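Local coordinates for protein cofilin (Streptomyces griseoflavus, PDB 5IVU) that probably binds actin, as a bacterial member of the ADF/cofilin family of actin-binding proteins, at residues K27-H32 with E43-S48; D61-A66 with K97-Y102; Y68-E73 with E131-K136. One frame throughout, in Å; residues are numbered along the deposited sequence.

Contact 1. Residues K27-H32 with E43-S48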
loop_
_atom_site.group_PDB
_atom_site.type_symbol
_atom_site.label_atom_id
_atom_site.label_comp_id
_atom_site.label_asym_id
_atom_site.label_seq_id
_atom_site.Cartn_x
_atom_site.Cartn_y
_atom_site.Cartn_z
ATOM N N LYS A 27 -8.550 -7.273 3.078
ATOM C CA LYS A 27 -7.247 -7.511 3.681
ATOM C C LYS A 27 -6.207 -6.510 3.168
ATOM O O LYS A 27 -5.325 -6.118 3.925
ATOM C CB LYS A 27 -6.814 -8.949 3.425
ATOM C CG LYS A 27 -5.597 -9.416 4.219
ATOM C CD LYS A 27 -5.868 -9.597 5.705
ATOM C CE LYS A 27 -4.673 -10.275 6.362
ATOM N NZ LYS A 27 -4.721 -10.264 7.849
ATOM N N TYR A 28 -6.302 -6.088 1.902
ATOM C CA TYR A 28 -5.430 -5.020 1.375
ATOM C C TYR A 28 -6.035 -4.180 0.262
ATOM O O TYR A 28 -7.021 -4.568 -0.355
ATOM C CB TYR A 28 -4.087 -5.600 0.908
ATOM C CG TYR A 28 -4.121 -6.487 -0.324
ATOM C CD1 TYR A 28 -4.062 -5.945 -1.605
ATOM C CD2 TYR A 28 -4.156 -7.879 -0.199
ATOM C CE1 TYR A 28 -4.067 -6.757 -2.725
ATOM C CE2 TYR A 28 -4.149 -8.699 -1.314
ATOM C CZ TYR A 28 -4.118 -8.134 -2.567
ATOM O OH TYR A 28 -4.120 -8.951 -3.651
ATOM N N ILE A 29 -5.412 -3.028 0.018
ATOM C CA ILE A 29 -5.813 -2.087 -1.037
ATOM C C ILE A 29 -4.556 -1.638 -1.803
ATOM O O ILE A 29 -3.531 -1.324 -1.191
ATOM C CB ILE A 29 -6.493 -0.821 -0.456
ATOM C CG1 ILE A 29 -7.689 -1.188 0.424
ATOM C CG2 ILE A 29 -6.938 0.118 -1.575
ATOM C CD1 ILE A 29 -8.275 -0.015 1.185
ATOM N N ILE A 30 -4.655 -1.594 -3.135
ATOM C CA ILE A 30 -3.595 -1.069 -3.999
ATOM C C ILE A 30 -4.034 0.282 -4.568
ATOM O O ILE A 30 -5.056 0.362 -5.232
ATOM C CB ILE A 30 -3.276 -2.031 -5.167
ATOM C CG1 ILE A 30 -3.013 -3.467 -4.671
ATOM C CG2 ILE A 30 -2.079 -1.516 -5.968
ATOM C CD1 ILE A 30 -1.716 -3.658 -3.900
ATOM N N PHE A 31 -3.267 1.333 -4.288
ATOM C CA PHE A 31 -3.496 2.672 -4.855
ATOM C C PHE A 31 -2.481 2.970 -5.954
ATOM O O PHE A 31 -1.375 2.418 -5.953
ATOM C CB PHE A 31 -3.379 3.749 -3.777
ATOM C CG PHE A 31 -4.208 3.482 -2.560
ATOM C CD1 PHE A 31 -3.693 2.756 -1.493
ATOM C CD2 PHE A 31 -5.511 3.961 -2.476
ATOM C CE1 PHE A 31 -4.462 2.507 -0.367
ATOM C CE2 PHE A 31 -6.284 3.719 -1.350
ATOM C CZ PHE A 31 -5.761 2.992 -0.295
ATOM N N HIS A 32 -2.857 3.875 -6.859
ATOM C CA HIS A 32 -2.016 4.256 -8.005
ATOM C C HIS A 32 -2.375 5.655 -8.545
ATOM O O HIS A 32 -3.419 6.200 -8.191
ATOM C CB HIS A 32 -2.083 3.159 -9.093
ATOM C CG HIS A 32 -3.301 3.212 -9.971
ATOM N ND1 HIS A 32 -4.567 3.497 -9.499
ATOM C CD2 HIS A 32 -3.446 2.958 -11.294
ATOM C CE1 HIS A 32 -5.430 3.449 -10.496
ATOM N NE2 HIS A 32 -4.774 3.124 -11.597
ATOM N N GLU A 43 -6.557 1.274 -7.372
ATOM C CA GLU A 43 -6.391 0.313 -8.464
ATOM C C GLU A 43 -7.171 -0.949 -8.148
ATOM O O GLU A 43 -7.851 -1.494 -9.017
ATOM C CB GLU A 43 -4.919 -0.042 -8.702
ATOM C CG GLU A 43 -4.697 -0.822 -10.008
ATOM C CD GLU A 43 -3.291 -1.361 -10.183
ATOM O OE1 GLU A 43 -2.567 -1.528 -9.188
ATOM O OE2 GLU A 43 -2.898 -1.632 -11.327
ATOM N N LYS A 44 -7.040 -1.436 -6.919
ATOM C CA LYS A 44 -7.856 -2.557 -6.474
ATOM C C LYS A 44 -7.895 -2.814 -4.973
ATOM O O LYS A 44 -7.096 -2.296 -4.203
ATOM C CB LYS A 44 -7.478 -3.856 -7.183
ATOM C CG LYS A 44 -6.013 -4.243 -7.275
ATOM C CD LYS A 44 -5.831 -5.677 -7.871
ATOM C CE LYS A 44 -6.707 -6.799 -7.259
ATOM N NZ LYS A 44 -6.400 -8.185 -7.736
ATOM N N SER A 45 -8.880 -3.624 -4.600
ATOM C CA SER A 45 -9.049 -4.157 -3.257
ATOM C C SER A 45 -9.018 -5.679 -3.330
ATOM O O SER A 45 -9.250 -6.273 -4.382
ATOM C CB SER A 45 -10.393 -3.720 -2.688
ATOM O OG SER A 45 -10.546 -2.321 -2.786
ATOM N N SER A 46 -8.741 -6.302 -2.197
ATOM C CA SER A 46 -8.739 -7.749 -2.108
ATOM C C SER A 46 -9.211 -8.212 -0.747
ATOM O O SER A 46 -8.941 -7.569 0.269
ATOM C CB SER A 46 -7.350 -8.287 -2.346
ATOM O OG SER A 46 -7.371 -9.705 -2.372
ATOM N N ASP A 47 -9.909 -9.340 -0.757
ATOM C CA ASP A 47 -10.331 -10.033 0.455
ATOM C C ASP A 47 -9.372 -11.163 0.794
ATOM O O ASP A 47 -9.578 -11.858 1.789
ATOM C CB ASP A 47 -11.779 -10.564 0.318
ATOM C CG ASP A 47 -11.958 -11.574 -0.824
ATOM O OD1 ASP A 47 -11.012 -11.832 -1.597
ATOM O OD2 ASP A 47 -13.070 -12.105 -0.965
ATOM N N SER A 48 -8.331 -11.351 -0.021
ATOM C CA SER A 48 -7.452 -12.514 0.109
ATOM C C SER A 48 -6.573 -12.444 1.352
ATOM O O SER A 48 -5.908 -11.449 1.597
ATOM C CB SER A 48 -6.558 -12.682 -1.136
ATOM O OG SER A 48 -5.595 -13.710 -0.931
#

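Contact 2. Residues D61-A66 with K97-Y102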
loop_
_atom_site.group_PDB
_atom_site.type_symbol
_atom_site.label_atom_id
_atom_site.label_comp_id
_atom_site.label_asym_id
_atom_site.label_seq_id
_atom_site.Cartn_x
_atom_site.Cartn_y
_atom_site.Cartn_z
ATOM N N ASP A 61 7.741 -3.661 -12.356
ATOM C CA ASP A 61 8.370 -2.517 -13.027
ATOM C C ASP A 61 7.522 -1.225 -12.967
ATOM O O ASP A 61 7.644 -0.355 -13.835
ATOM C CB ASP A 61 8.697 -2.904 -14.482
ATOM C CG ASP A 61 7.451 -3.276 -15.301
ATOM O OD1 ASP A 61 6.331 -3.324 -14.738
ATOM O OD2 ASP A 61 7.602 -3.516 -16.519
ATOM N N GLU A 62 6.665 -1.113 -11.947
ATOM C CA GLU A 62 5.855 0.085 -11.722
ATOM C C GLU A 62 5.732 0.388 -10.239
ATOM O O GLU A 62 5.788 -0.518 -9.414
ATOM C CB GLU A 62 4.451 -0.076 -12.291
ATOM C CG GLU A 62 4.375 -0.108 -13.806
ATOM C CD GLU A 62 2.975 0.200 -14.314
ATOM O OE1 GLU A 62 2.498 1.339 -14.110
ATOM O OE2 GLU A 62 2.346 -0.694 -14.909
ATOM N N CYS A 63 5.578 1.672 -9.915
ATOM C CA CYS A 63 5.334 2.103 -8.544
ATOM C C CYS A 63 3.863 1.971 -8.170
ATOM O O CYS A 63 2.972 2.122 -9.012
ATOM C CB CYS A 63 5.742 3.561 -8.345
ATOM S SG CYS A 63 7.402 3.960 -8.903
ATOM N N ARG A 64 3.633 1.687 -6.892
ATOM C CA ARG A 64 2.295 1.695 -6.303
ATOM C C ARG A 64 2.421 2.168 -4.863
ATOM O O ARG A 64 3.523 2.202 -4.306
ATOM C CB ARG A 64 1.644 0.290 -6.320
ATOM C CG ARG A 64 1.296 -0.260 -7.693
ATOM C CD ARG A 64 0.138 0.472 -8.356
ATOM N NE ARG A 64 0.429 0.865 -9.743
ATOM C CZ ARG A 64 0.238 0.123 -10.839
ATOM N NH1 ARG A 64 -0.259 -1.106 -10.783
ATOM N NH2 ARG A 64 0.557 0.617 -12.021
ATOM N N TRP A 65 1.287 2.545 -4.281
ATOM C CA TRP A 65 1.123 2.533 -2.829
ATOM C C TRP A 65 0.154 1.419 -2.468
ATOM O O TRP A 65 -0.641 0.986 -3.296
ATOM C CB TRP A 65 0.581 3.855 -2.290
ATOM C CG TRP A 65 1.309 5.072 -2.746
ATOM C CD1 TRP A 65 2.493 5.543 -2.276
ATOM C CD2 TRP A 65 0.876 5.994 -3.741
ATOM N NE1 TRP A 65 2.835 6.691 -2.930
ATOM C CE2 TRP A 65 1.856 6.994 -3.835
ATOM C CE3 TRP A 65 -0.253 6.073 -4.565
ATOM C CZ2 TRP A 65 1.753 8.070 -4.724
ATOM C CZ3 TRP A 65 -0.357 7.142 -5.458
ATOM C CH2 TRP A 65 0.647 8.123 -5.524
ATOM N N ALA A 66 0.226 0.958 -1.228
ATOM C CA ALA A 66 -0.732 -0.025 -0.749
ATOM C C ALA A 66 -0.935 0.117 0.729
ATOM O O ALA A 66 -0.090 0.678 1.423
ATOM C CB ALA A 66 -0.267 -1.428 -1.065
ATOM N N LYS A 97 10.668 9.010 -14.050
ATOM C CA LYS A 97 9.526 9.928 -14.160
ATOM C C LYS A 97 8.346 9.477 -13.289
ATOM O O LYS A 97 7.678 10.306 -12.668
ATOM C CB LYS A 97 9.085 10.038 -15.627
ATOM C CG LYS A 97 7.907 10.974 -15.901
ATOM C CD LYS A 97 7.584 11.019 -17.394
ATOM C CE LYS A 97 6.179 11.548 -17.665
ATOM N NZ LYS A 97 5.839 11.533 -19.117
ATOM N N GLN A 98 8.100 8.166 -13.256
ATOM C CA GLN A 98 7.041 7.604 -12.427
ATOM C C GLN A 98 7.422 7.655 -10.955
ATOM O O GLN A 98 6.588 8.024 -10.122
ATOM C CB GLN A 98 6.706 6.175 -12.834
ATOM C CG GLN A 98 5.335 5.730 -12.344
ATOM C CD GLN A 98 5.057 4.262 -12.601
ATOM O OE1 GLN A 98 5.891 3.401 -12.323
ATOM N NE2 GLN A 98 3.860 3.965 -13.090
ATOM N N LYS A 99 8.665 7.295 -10.633
ATOM C CA LYS A 99 9.139 7.346 -9.246
ATOM C C LYS A 99 9.061 8.762 -8.661
ATOM O O LYS A 99 8.738 8.930 -7.479
ATOM C CB LYS A 99 10.584 6.841 -9.122
ATOM C CG LYS A 99 10.808 5.372 -9.444
ATOM C CD LYS A 99 12.227 4.973 -9.055
ATOM C CE LYS A 99 12.876 4.013 -10.041
ATOM N NZ LYS A 99 14.187 3.534 -9.520
ATOM N N MET A 100 9.392 9.761 -9.477
ATOM C CA MET A 100 9.339 11.153 -9.046
ATOM C C MET A 100 7.901 11.600 -8.780
ATOM O O MET A 100 7.658 12.338 -7.821
ATOM C CB MET A 100 9.966 12.108 -10.083
ATOM C CG MET A 100 11.476 12.121 -10.241
ATOM S SD MET A 100 12.385 11.932 -8.708
ATOM C CE MET A 100 12.536 10.142 -8.595
ATOM N N ALA A 101 6.964 11.146 -9.614
ATOM C CA ALA A 101 5.546 11.506 -9.453
ATOM C C ALA A 101 4.929 10.891 -8.191
ATOM O O ALA A 101 4.217 11.570 -7.446
ATOM C CB ALA A 101 4.750 11.105 -10.681
ATOM N N TYR A 102 5.215 9.613 -7.957
ATOM C CA TYR A 102 4.752 8.930 -6.748
ATOM C C TYR A 102 5.387 9.532 -5.498
ATOM O O TYR A 102 4.692 9.779 -4.510
ATOM C CB TYR A 102 5.019 7.414 -6.819
ATOM C CG TYR A 102 3.925 6.642 -7.527
ATOM C CD1 TYR A 102 3.751 6.738 -8.903
ATOM C CD2 TYR A 102 3.059 5.809 -6.814
ATOM C CE1 TYR A 102 2.751 6.032 -9.553
ATOM C CE2 TYR A 102 2.052 5.103 -7.452
ATOM C CZ TYR A 102 1.902 5.216 -8.820
ATOM O OH TYR A 102 0.915 4.503 -9.458
#

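Contact 3. Residues Y68-E73 with E131-K136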
loop_
_atom_site.group_PDB
_atom_site.type_symbol
_atom_site.label_atom_id
_atom_site.label_comp_id
_atom_site.label_asym_id
_atom_site.label_seq_id
_atom_site.Cartn_x
_atom_site.Cartn_y
_atom_site.Cartn_z
ATOM N N TYR A 68 -1.957 -2.696 3.832
ATOM C CA TYR A 68 -2.112 -4.108 4.141
ATOM C C TYR A 68 -2.457 -4.256 5.615
ATOM O O TYR A 68 -1.801 -3.663 6.468
ATOM C CB TYR A 68 -0.821 -4.893 3.823
ATOM C CG TYR A 68 -1.070 -6.381 3.756
ATOM C CD1 TYR A 68 -1.034 -7.168 4.910
ATOM C CD2 TYR A 68 -1.389 -6.997 2.548
ATOM C CE1 TYR A 68 -1.292 -8.531 4.859
ATOM C CE2 TYR A 68 -1.645 -8.357 2.486
ATOM C CZ TYR A 68 -1.603 -9.123 3.643
ATOM O OH TYR A 68 -1.853 -10.475 3.606
ATOM N N ASP A 69 -3.486 -5.044 5.904
ATOM C CA ASP A 69 -3.899 -5.303 7.276
ATOM C C ASP A 69 -3.091 -6.491 7.773
ATOM O O ASP A 69 -3.511 -7.636 7.671
ATOM C CB ASP A 69 -5.410 -5.551 7.364
ATOM C CG ASP A 69 -5.909 -5.651 8.799
ATOM O OD1 ASP A 69 -5.258 -5.101 9.729
ATOM O OD2 ASP A 69 -6.955 -6.306 9.009
ATOM N N LEU A 70 -1.914 -6.192 8.309
ATOM C CA LEU A 70 -0.930 -7.201 8.654
ATOM C C LEU A 70 -1.247 -7.838 9.992
ATOM O O LEU A 70 -1.323 -7.149 10.998
ATOM C CB LEU A 70 0.459 -6.563 8.707
ATOM C CG LEU A 70 1.664 -7.497 8.769
ATOM C CD1 LEU A 70 1.899 -8.176 7.434
ATOM C CD2 LEU A 70 2.886 -6.705 9.191
ATOM N N GLU A 71 -1.415 -9.154 9.986
ATOM C CA GLU A 71 -1.623 -9.950 11.192
ATOM C C GLU A 71 -0.311 -10.621 11.624
ATOM O O GLU A 71 0.433 -11.128 10.791
ATOM C CB GLU A 71 -2.681 -11.021 10.913
ATOM C CG GLU A 71 -3.109 -11.826 12.139
ATOM C CD GLU A 71 -4.044 -12.966 11.793
ATOM O OE1 GLU A 71 -3.655 -13.839 10.985
ATOM O OE2 GLU A 71 -5.166 -12.999 12.340
ATOM N N TYR A 72 -0.053 -10.659 12.929
ATOM C CA TYR A 72 1.106 -11.394 13.477
ATOM C C TYR A 72 0.977 -11.808 14.935
ATOM O O TYR A 72 0.126 -11.299 15.679
ATOM C CB TYR A 72 2.385 -10.576 13.339
ATOM C CG TYR A 72 2.390 -9.275 14.111
ATOM C CD1 TYR A 72 1.745 -8.155 13.608
ATOM C CD2 TYR A 72 3.036 -9.164 15.341
ATOM C CE1 TYR A 72 1.736 -6.961 14.303
ATOM C CE2 TYR A 72 3.031 -7.969 16.046
ATOM C CZ TYR A 72 2.376 -6.868 15.520
ATOM O OH TYR A 72 2.358 -5.669 16.196
ATOM N N GLU A 73 1.868 -12.727 15.312
ATOM C CA GLU A 73 1.913 -13.328 16.642
ATOM C C GLU A 73 3.164 -12.839 17.373
ATOM O O GLU A 73 3.284 -11.656 17.699
ATOM C CB GLU A 73 1.919 -14.888 16.514
ATOM C CG GLU A 73 1.327 -15.397 15.191
ATOM C CD GLU A 73 1.029 -16.886 15.162
ATOM O OE1 GLU A 73 0.390 -17.396 16.100
ATOM O OE2 GLU A 73 1.410 -17.549 14.174
ATOM N N GLU A 131 8.118 -12.022 5.808
ATOM C CA GLU A 131 8.983 -12.082 6.994
ATOM C C GLU A 131 9.656 -10.736 7.299
ATOM O O GLU A 131 9.765 -10.330 8.457
ATOM C CB GLU A 131 10.050 -13.171 6.818
ATOM C CG GLU A 131 10.735 -13.605 8.120
ATOM C CD GLU A 131 12.208 -14.021 7.964
ATOM O OE1 GLU A 131 12.776 -13.954 6.844
ATOM O OE2 GLU A 131 12.812 -14.411 8.993
ATOM N N ASN A 132 10.099 -10.051 6.250
ATOM C CA ASN A 132 10.750 -8.742 6.383
ATOM C C ASN A 132 9.754 -7.695 6.905
ATOM O O ASN A 132 10.113 -6.830 7.707
ATOM C CB ASN A 132 11.356 -8.313 5.029
ATOM C CG ASN A 132 12.511 -7.328 5.177
ATOM O OD1 ASN A 132 12.348 -6.218 5.691
ATOM N ND2 ASN A 132 13.685 -7.727 4.695
ATOM N N VAL A 133 8.508 -7.787 6.440
ATOM C CA VAL A 133 7.436 -6.873 6.844
ATOM C C VAL A 133 6.983 -7.163 8.278
ATOM O O VAL A 133 6.753 -6.228 9.043
ATOM C CB VAL A 133 6.256 -6.909 5.838
ATOM C CG1 VAL A 133 5.065 -6.098 6.336
ATOM C CG2 VAL A 133 6.715 -6.379 4.486
ATOM N N LEU A 134 6.879 -8.444 8.642
ATOM C CA LEU A 134 6.598 -8.849 10.032
ATOM C C LEU A 134 7.705 -8.408 10.992
ATOM O O LEU A 134 7.412 -7.898 12.066
ATOM C CB LEU A 134 6.432 -10.365 10.132
ATOM C CG LEU A 134 5.234 -10.985 9.408
ATOM C CD1 LEU A 134 5.463 -12.469 9.159
ATOM C CD2 LEU A 134 3.948 -10.765 10.186
ATOM N N ASP A 135 8.963 -8.613 10.589
ATOM C CA ASP A 135 10.142 -8.105 11.302
ATOM C C ASP A 135 9.982 -6.618 11.649
ATOM O O ASP A 135 10.001 -6.240 12.832
ATOM C CB ASP A 135 11.442 -8.343 10.445
ATOM C CG ASP A 135 12.058 -9.720 10.650
ATOM O OD1 ASP A 135 11.622 -10.519 11.512
ATOM O OD2 ASP A 135 12.998 -10.006 9.889
ATOM N N LYS A 136 9.814 -5.782 10.622
ATOM C CA LYS A 136 9.666 -4.328 10.807
ATOM C C LYS A 136 8.440 -3.950 11.625
ATOM O O LYS A 136 8.470 -2.953 12.345
ATOM C CB LYS A 136 9.637 -3.592 9.463
ATOM C CG LYS A 136 10.987 -3.567 8.761
ATOM C CD LYS A 136 11.030 -2.528 7.649
ATOM C CE LYS A 136 12.450 -2.311 7.153
ATOM N NZ LYS A 136 13.066 -3.574 6.656
#

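Contact 1. Residues K27-H32 with E43-S48
Tyr28 lies with one ring face over Ser46. CB of Ser46 stands 3.5 Å from the ring centroid, 23° off its normal, in a CH-pi contact displaced toward CZ, which bears the hydroxyl. The chi1 of Tyr28 is 69°, which puts CG between the backbone N and the carbonyl carbon and swings the ring across to the neighbouring strand. Ser46 OG also lies close to the ring, at CE2, and accepts from the backbone N of Ser48, forming an ST turn. The hydroxyl of Tyr28 is hydrogen-bonded to Asp57, and its ring also meets Phe54 of helix 51-57. Replacing Tyr28 by an alanine would probably open a gap over Ser46 CB and leave Asp57 without its hydroxyl partner.

Strands 28-33 and 39-46 form an antiparallel beta hairpin of the central ADF-homology sheet. Two classic beta bulges break its regular pairing. In one, Lys27 and Tyr28 both face Ser46: the bond from Lys27 N to Ser46 O is 2.9 Å, the one from Tyr28 N weak. In the other, Glu43 and Lys44 face Ile30, whose carbonyl O accepts from Glu43 N at 2.8 Å and Lys44 N at 3.2 Å. Between them, Ile30 N donates to Lys44 O at 2.8 Å and nearly straight, 170° at the hydrogen.

Glu43 runs extended beside Ile30, and its OE1 comes 3.3 Å from Ile30 CG2. Its CB sits over one face of the His32 ring, 3.8 Å from the centroid. The carboxylate forms a salt bridge with Arg64. On the same face of the sheet as Tyr28, Ile30 CG1 packs alongside the aliphatic Lys44 CG, while the Lys44 amine reaches Asp57. Ile29 and Ser45 point to the other face and touch Thr16 of helix 11-21.

Contact 2. Residues D61-A66 with K97-Y102
Gln98 makes two hydrogen bonds across the contact, with the two ends of its amide. Its OE1 accepts from Cys63 N at 3.0 Å, with the donor well above the carbonyl plane. Its NE2 donates to Glu62 OE1, 3.1 Å away, and that oxygen accepts on its anti lone pair. Carboxylate and amide are nearly coplanar, 14° apart. An extended chain beyond CG carries the amide from the helix to the loop.

The same Glu62 OE1 forms a salt bridge with Arg64 NH2, 2.9 Å away. On its other terminal nitrogen Arg64 has a second partner, Glu43, so two carboxylates grip the guanidinium.

Apolar contacts centre on Tyr102. CB of Cys63 stands over the middle of its ring, 3.7 Å from the centroid, and Cys63 SG also touches Lys99 CG. Tyr102 CD2 lies over one face of the Trp65 indole, 3.3 Å from CZ2. The six-membered ring of Trp65 and the Tyr102 ring are inclined at 37°. The Tyr102 hydroxyl is hydrogen-bonded to Leu33 N, beyond this contact.

Helix 96-112 thus packs by its N-terminal part against the start of strand 64-72 and the loop leading into it, a helix-on-sheet layer of the ADF-homology fold.

Contact 3. Residues Y68-E73 with E131-K136
Helix-on-sheet packing near the C terminus of an ADF-homology fold brings Leu70 and Tyr72 against Val133 and Leu134. The short strand and helix segments run nearly at right angles, crossing at -81° with their axes 9.6 Å apart. The contact is small and apolar.

Leu70 points toward the helix. Its CD2 methyl meets Val133 CG1 at 3.6 Å, and CD1 touches the same methyl from a little farther. With chi1 of -168°, CG of Leu70 is placed opposite the backbone N and the isobutyl group is carried out to Val133, the two side chains crossing at a slant. Leu134 reaches back with a single methyl, CD2. It lies 3.5 Å from Tyr72 CB and 3.6 Å from the carbonyl O of Glu71, and it is also near Leu70 CG. The Tyr72 ring leads away from the helix.

Strand 81-89 flanks this part of the sheet: Leu70 also touches Thr85, and Tyr72 packs on Arg81 and Lys83. Ala137, just after helix 130-136, meets Leu70 as well.

From the N terminus, contact 1 comes first and closes a short loop between strands 28-33 and 39-46. It is complete before either of the others begins. Contact 2 uses the start of strand 64-72 and the loop before it, contact 3 its far end, about 23 Å away between centres. Contact 2 closes onto helix 96-112 and contact 3 onto helix 130-136, so their loops cross. Strand 64-72 also pairs with strand 28-33, joining all three contacts through one sheet. Near contact 2 the link is the backbone pairing of Phe31 with Trp65; near contact 3 it is that of Lys27 with Asp69.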